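Local coordinates for protein fusion DH (Streptomyces sp. MJ635-86F5, PDB 6K97) that probably dehydrates beta-hydroxyacyl intermediates during cremimycin macrolactam biosynthesis, as an engineered fusion of the split dehydratase domain of a modular polyketide synthase, at residues G201-Y213 and H260-F274. Numbering follows the deposited sequence.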
loop_
_atom_site.group_PDB
_atom_site.type_symbol
_atom_site.label_atom_id
_atom_site.label_comp_id
_atom_site.label_asym_id
_atom_site.label_seq_id
_atom_site.Cartn_x
_atom_site.Cartn_y
_atom_site.Cartn_z
ATOM N N GLY A 201 6.289 44.325 6.435
ATOM C CA GLY A 201 4.992 44.993 6.339
ATOM C C GLY A 201 3.912 44.172 5.638
ATOM O O GLY A 201 2.736 44.127 6.087
ATOM N N LEU A 202 4.293 43.476 4.565
ATOM C CA LEU A 202 3.339 42.560 3.925
ATOM C C LEU A 202 2.864 41.456 4.917
ATOM O O LEU A 202 1.637 41.169 5.043
ATOM C CB LEU A 202 3.966 41.918 2.706
ATOM C CG LEU A 202 3.082 40.886 2.008
ATOM C CD1 LEU A 202 1.851 41.555 1.417
ATOM C CD2 LEU A 202 3.878 40.201 0.950
ATOM N N TYR A 203 3.820 40.832 5.613
ATOM C CA TYR A 203 3.461 39.779 6.562
ATOM C C TYR A 203 2.580 40.299 7.684
ATOM O O TYR A 203 1.641 39.613 8.084
ATOM C CB TYR A 203 4.689 39.082 7.089
ATOM C CG TYR A 203 5.255 38.050 6.165
ATOM C CD1 TYR A 203 4.493 37.013 5.721
ATOM C CD2 TYR A 203 6.570 38.110 5.737
ATOM C CE1 TYR A 203 5.006 36.057 4.876
ATOM C CE2 TYR A 203 7.091 37.172 4.865
ATOM C CZ TYR A 203 6.307 36.131 4.451
ATOM O OH TYR A 203 6.825 35.137 3.607
ATOM N N ALA A 204 2.797 41.535 8.144
ATOM C CA ALA A 204 1.890 42.101 9.173
ATOM C C ALA A 204 0.442 42.238 8.687
ATOM O O ALA A 204 -0.498 41.901 9.391
ATOM C CB ALA A 204 2.409 43.414 9.674
ATOM N N ARG A 205 0.256 42.748 7.481
ATOM C CA ARG A 205 -1.091 42.896 6.908
ATOM C C ARG A 205 -1.752 41.523 6.631
ATOM O O ARG A 205 -2.950 41.289 6.888
ATOM C CB ARG A 205 -0.989 43.782 5.643
ATOM C CG ARG A 205 -0.777 45.253 6.015
ATOM C CD ARG A 205 -0.674 46.142 4.778
ATOM N NE ARG A 205 0.636 46.035 4.129
ATOM C CZ ARG A 205 1.719 46.741 4.441
ATOM N NH1 ARG A 205 1.737 47.624 5.417
ATOM N NH2 ARG A 205 2.814 46.537 3.762
ATOM N N LEU A 206 -0.967 40.574 6.152
ATOM C CA LEU A 206 -1.494 39.250 5.975
ATOM C C LEU A 206 -1.978 38.633 7.309
ATOM O O LEU A 206 -3.058 37.988 7.379
ATOM C CB LEU A 206 -0.451 38.411 5.308
ATOM C CG LEU A 206 -0.153 38.794 3.848
ATOM C CD1 LEU A 206 0.976 37.904 3.312
ATOM C CD2 LEU A 206 -1.385 38.629 2.969
ATOM N N ALA A 207 -1.201 38.861 8.367
ATOM C CA ALA A 207 -1.539 38.357 9.699
ATOM C C ALA A 207 -2.848 38.937 10.188
ATOM O O ALA A 207 -3.660 38.239 10.800
ATOM C CB ALA A 207 -0.412 38.641 10.680
ATOM N N ASP A 208 -3.071 40.210 9.895
ATOM C CA ASP A 208 -4.315 40.868 10.261
ATOM C C ASP A 208 -5.510 40.319 9.550
ATOM O O ASP A 208 -6.592 40.480 10.026
ATOM C CB ASP A 208 -4.235 42.383 9.989
ATOM C CG ASP A 208 -3.412 43.122 11.052
ATOM O OD1 ASP A 208 -3.253 42.597 12.181
ATOM O OD2 ASP A 208 -2.879 44.200 10.743
ATOM N N ARG A 209 -5.327 39.660 8.422
ATOM C CA ARG A 209 -6.418 39.012 7.697
ATOM C C ARG A 209 -6.614 37.547 8.056
ATOM O O ARG A 209 -7.506 36.923 7.506
ATOM C CB ARG A 209 -6.121 39.046 6.185
ATOM C CG ARG A 209 -5.755 40.408 5.583
ATOM C CD ARG A 209 -6.980 41.238 5.277
ATOM N NE ARG A 209 -7.711 40.731 4.120
ATOM C CZ ARG A 209 -7.795 41.319 2.922
ATOM N NH1 ARG A 209 -8.548 40.743 1.986
ATOM N NH2 ARG A 209 -7.160 42.453 2.646
ATOM N N GLY A 210 -5.735 36.974 8.886
ATOM C CA GLY A 210 -5.807 35.569 9.237
ATOM C C GLY A 210 -4.709 34.631 8.708
ATOM O O GLY A 210 -4.732 33.425 8.975
ATOM N N PHE A 211 -3.779 35.163 7.931
ATOM C CA PHE A 211 -2.640 34.386 7.499
ATOM C C PHE A 211 -1.567 34.453 8.591
ATOM O O PHE A 211 -0.692 35.309 8.568
ATOM C CB PHE A 211 -2.086 34.922 6.172
ATOM C CG PHE A 211 -3.068 34.871 5.035
ATOM C CD1 PHE A 211 -3.184 33.737 4.246
ATOM C CD2 PHE A 211 -3.869 35.949 4.743
ATOM C CE1 PHE A 211 -4.101 33.679 3.198
ATOM C CE2 PHE A 211 -4.789 35.893 3.710
ATOM C CZ PHE A 211 -4.910 34.755 2.930
ATOM N N GLN A 212 -1.652 33.557 9.556
ATOM C CA GLN A 212 -0.798 33.643 10.714
ATOM C C GLN A 212 0.456 32.804 10.539
ATOM O O GLN A 212 0.621 31.768 11.166
ATOM C CB GLN A 212 -1.577 33.208 11.939
ATOM C CG GLN A 212 -2.742 34.157 12.204
ATOM C CD GLN A 212 -4.005 33.523 12.769
ATOM O OE1 GLN A 212 -4.224 32.313 12.721
ATOM N NE2 GLN A 212 -4.876 34.376 13.250
ATOM N N TYR A 213 1.350 33.274 9.688
ATOM C CA TYR A 213 2.541 32.532 9.343
ATOM C C TYR A 213 3.596 32.666 10.452
ATOM O O TYR A 213 4.069 33.761 10.715
ATOM C CB TYR A 213 3.110 33.048 8.028
ATOM C CG TYR A 213 2.182 32.837 6.818
ATOM C CD1 TYR A 213 1.732 31.556 6.463
ATOM C CD2 TYR A 213 1.846 33.906 5.975
ATOM C CE1 TYR A 213 0.930 31.364 5.346
ATOM C CE2 TYR A 213 1.094 33.715 4.858
ATOM C CZ TYR A 213 0.613 32.434 4.559
ATOM O OH TYR A 213 -0.178 32.255 3.473
ATOM N N HIS A 260 3.378 34.139 -1.241
ATOM C CA HIS A 260 2.982 35.192 -0.322
ATOM C C HIS A 260 3.010 36.539 -1.046
ATOM O O HIS A 260 2.093 37.358 -0.927
ATOM C CB HIS A 260 3.858 35.179 0.923
ATOM C CG HIS A 260 3.739 33.906 1.725
ATOM N ND1 HIS A 260 4.689 33.506 2.633
ATOM C CD2 HIS A 260 2.767 32.957 1.756
ATOM C CE1 HIS A 260 4.300 32.372 3.189
ATOM N NE2 HIS A 260 3.143 32.022 2.672
ATOM N N ALA A 261 4.005 36.720 -1.895
ATOM C CA ALA A 261 4.066 37.920 -2.704
ATOM C C ALA A 261 2.814 38.094 -3.540
ATOM O O ALA A 261 2.282 39.195 -3.641
ATOM C CB ALA A 261 5.287 37.903 -3.598
ATOM N N ALA A 262 2.340 37.034 -4.138
ATOM C CA ALA A 262 1.182 37.164 -5.031
ATOM C C ALA A 262 -0.059 37.594 -4.248
ATOM O O ALA A 262 -0.921 38.254 -4.796
ATOM C CB ALA A 262 0.917 35.883 -5.797
ATOM N N LEU A 263 -0.116 37.230 -2.968
ATOM C CA LEU A 263 -1.248 37.602 -2.116
ATOM C C LEU A 263 -1.384 39.099 -1.959
ATOM O O LEU A 263 -2.451 39.540 -1.649
ATOM C CB LEU A 263 -1.148 36.994 -0.722
ATOM C CG LEU A 263 -1.219 35.481 -0.633
ATOM C CD1 LEU A 263 -0.907 35.070 0.797
ATOM C CD2 LEU A 263 -2.580 34.970 -1.087
ATOM N N GLY A 264 -0.332 39.877 -2.187
ATOM C CA GLY A 264 -0.429 41.338 -2.039
ATOM C C GLY A 264 -1.500 41.890 -2.968
ATOM O O GLY A 264 -2.545 42.359 -2.514
ATOM N N PRO A 265 -1.253 41.846 -4.278
ATOM C CA PRO A 265 -2.228 42.421 -5.199
ATOM C C PRO A 265 -3.533 41.646 -5.205
ATOM O O PRO A 265 -4.602 42.255 -5.275
ATOM C CB PRO A 265 -1.551 42.353 -6.581
ATOM C CG PRO A 265 -0.343 41.478 -6.400
ATOM C CD PRO A 265 0.030 41.537 -4.928
ATOM N N LEU A 266 -3.463 40.325 -5.070
ATOM C CA LEU A 266 -4.663 39.481 -5.111
ATOM C C LEU A 266 -5.655 39.700 -3.955
ATOM O O LEU A 266 -6.803 39.339 -4.118
ATOM C CB LEU A 266 -4.298 37.984 -5.195
ATOM C CG LEU A 266 -3.717 37.471 -6.540
ATOM C CD1 LEU A 266 -3.618 35.951 -6.537
ATOM C CD2 LEU A 266 -4.438 37.950 -7.809
ATOM N N LEU A 267 -5.226 40.249 -2.820
ATOM C CA LEU A 267 -6.105 40.514 -1.678
ATOM C C LEU A 267 -6.557 41.968 -1.586
ATOM O O LEU A 267 -7.235 42.345 -0.654
ATOM C CB LEU A 267 -5.380 40.146 -0.346
ATOM C CG LEU A 267 -5.126 38.668 -0.082
ATOM C CD1 LEU A 267 -4.473 38.485 1.286
ATOM C CD2 LEU A 267 -6.403 37.825 -0.142
ATOM N N ASP A 268 -6.177 42.769 -2.562
ATOM C CA ASP A 268 -6.072 44.203 -2.393
ATOM C C ASP A 268 -7.376 44.871 -2.000
ATOM O O ASP A 268 -7.422 45.680 -1.048
ATOM C CB ASP A 268 -5.538 44.841 -3.682
ATOM C CG ASP A 268 -4.939 46.216 -3.468
ATOM O OD1 ASP A 268 -4.694 46.643 -2.305
ATOM O OD2 ASP A 268 -4.709 46.854 -4.513
ATOM N N GLY A 269 -8.448 44.566 -2.706
ATOM C CA GLY A 269 -9.744 45.151 -2.304
ATOM C C GLY A 269 -10.713 44.005 -2.091
ATOM O O GLY A 269 -11.708 43.852 -2.817
ATOM N N GLU A 270 -10.358 43.119 -1.169
ATOM C CA GLU A 270 -11.071 41.873 -1.033
ATOM C C GLU A 270 -11.390 41.650 0.419
ATOM O O GLU A 270 -10.743 42.158 1.294
ATOM C CB GLU A 270 -10.276 40.720 -1.642
ATOM C CG GLU A 270 -10.141 40.783 -3.160
ATOM C CD GLU A 270 -11.424 40.441 -3.897
ATOM O OE1 GLU A 270 -12.384 39.917 -3.271
ATOM O OE2 GLU A 270 -11.460 40.669 -5.118
ATOM N N GLU A 271 -12.450 40.924 0.662
ATOM C CA GLU A 271 -12.901 40.678 2.011
ATOM C C GLU A 271 -12.452 39.238 2.289
ATOM O O GLU A 271 -12.450 38.399 1.379
ATOM C CB GLU A 271 -14.432 40.880 2.065
ATOM C CG GLU A 271 -15.018 41.230 3.417
ATOM C CD GLU A 271 -14.580 42.585 3.939
ATOM O OE1 GLU A 271 -15.051 43.635 3.433
ATOM O OE2 GLU A 271 -13.787 42.596 4.899
ATOM N N GLY A 272 -12.014 38.957 3.509
ATOM C CA GLY A 272 -11.610 37.571 3.861
ATOM C C GLY A 272 -10.449 36.862 3.127
ATOM O O GLY A 272 -9.520 37.476 2.647
ATOM N N LEU A 273 -10.494 35.539 3.117
ATOM C CA LEU A 273 -9.319 34.750 2.893
ATOM C C LEU A 273 -9.423 34.090 1.600
ATOM O O LEU A 273 -10.503 33.737 1.155
ATOM C CB LEU A 273 -9.181 33.642 3.913
ATOM C CG LEU A 273 -9.037 34.098 5.351
ATOM C CD1 LEU A 273 -9.503 32.992 6.282
ATOM C CD2 LEU A 273 -7.609 34.507 5.633
ATOM N N PHE A 274 -8.248 33.875 1.039
ATOM C CA PHE A 274 -8.046 33.331 -0.290
ATOM C C PHE A 274 -6.925 32.362 -0.166
ATOM O O PHE A 274 -5.866 32.720 0.328
ATOM C CB PHE A 274 -7.674 34.437 -1.263
ATOM C CG PHE A 274 -8.872 35.175 -1.837
ATOM C CD1 PHE A 274 -9.398 36.290 -1.197
ATOM C CD2 PHE A 274 -9.467 34.750 -3.032
ATOM C CE1 PHE A 274 -10.481 36.985 -1.725
ATOM C CE2 PHE A 274 -10.567 35.434 -3.567
ATOM C CZ PHE A 274 -11.082 36.555 -2.899
#
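His260 meets two tyrosines of 201-213 at once. Tyr203 OH and His260 ND1 are hydrogen-bonded at 2.9 Å, the hydroxyl lying in the imidazole plane and the two rings nearly perpendicular. One imidazole face lies on Tyr213 as an offset stack, centroids 4.0 Å apart and planes at 30°. On the remaining nitrogen, NE2 is hydrogen-bonded to Asp256, while the Tyr203 hydroxyl also pairs with Leu220 N, so both ring nitrogens have partners and the imidazole's rotation is probably fixed. A leucine in place of Tyr213 would probably leave that face of His260 without its aromatic partner and the imidazole less firmly held. One turn on, Leu263 sets CB against Leu206 CD2 and lays CD1 over one face of the Phe211 ring, while Leu202 CD1 rests 4.1 Å from Gly264 CA. Leu267 CD1 then packs between Leu206 CD2, at 3.5 Å, and Phe211 CE2. Its carbonyl oxygen receives weak hydrogen bonds from NH1 and NH2 of Arg209, whose chain, bent at chi2 and chi3, folds the guanidinium over Leu267 CB and into the 267-272 loop. There NH1 also bonds weakly to Gly272 O, at 3.5 Å but fairly straight (162°). Leu273 CD2 closes the Phe211 face opposite Leu263 by a CH-pi contact, 4.0 Å from the centroid; Phe274 O sits at the ring edge. Before Phe211 the chain turns through a Schellman motif at Gly210 into the weakly bonded strand 211-213. With axes crossing at 67°, helix 201-208 packs on helix 260-266. Both segments lie in the C-terminal part of the fusion, so the contact does not cross the engineered junction; it belongs to the predicted C-terminal hotdog region, one half of the double hotdog fold of polyketide synthase dehydratases.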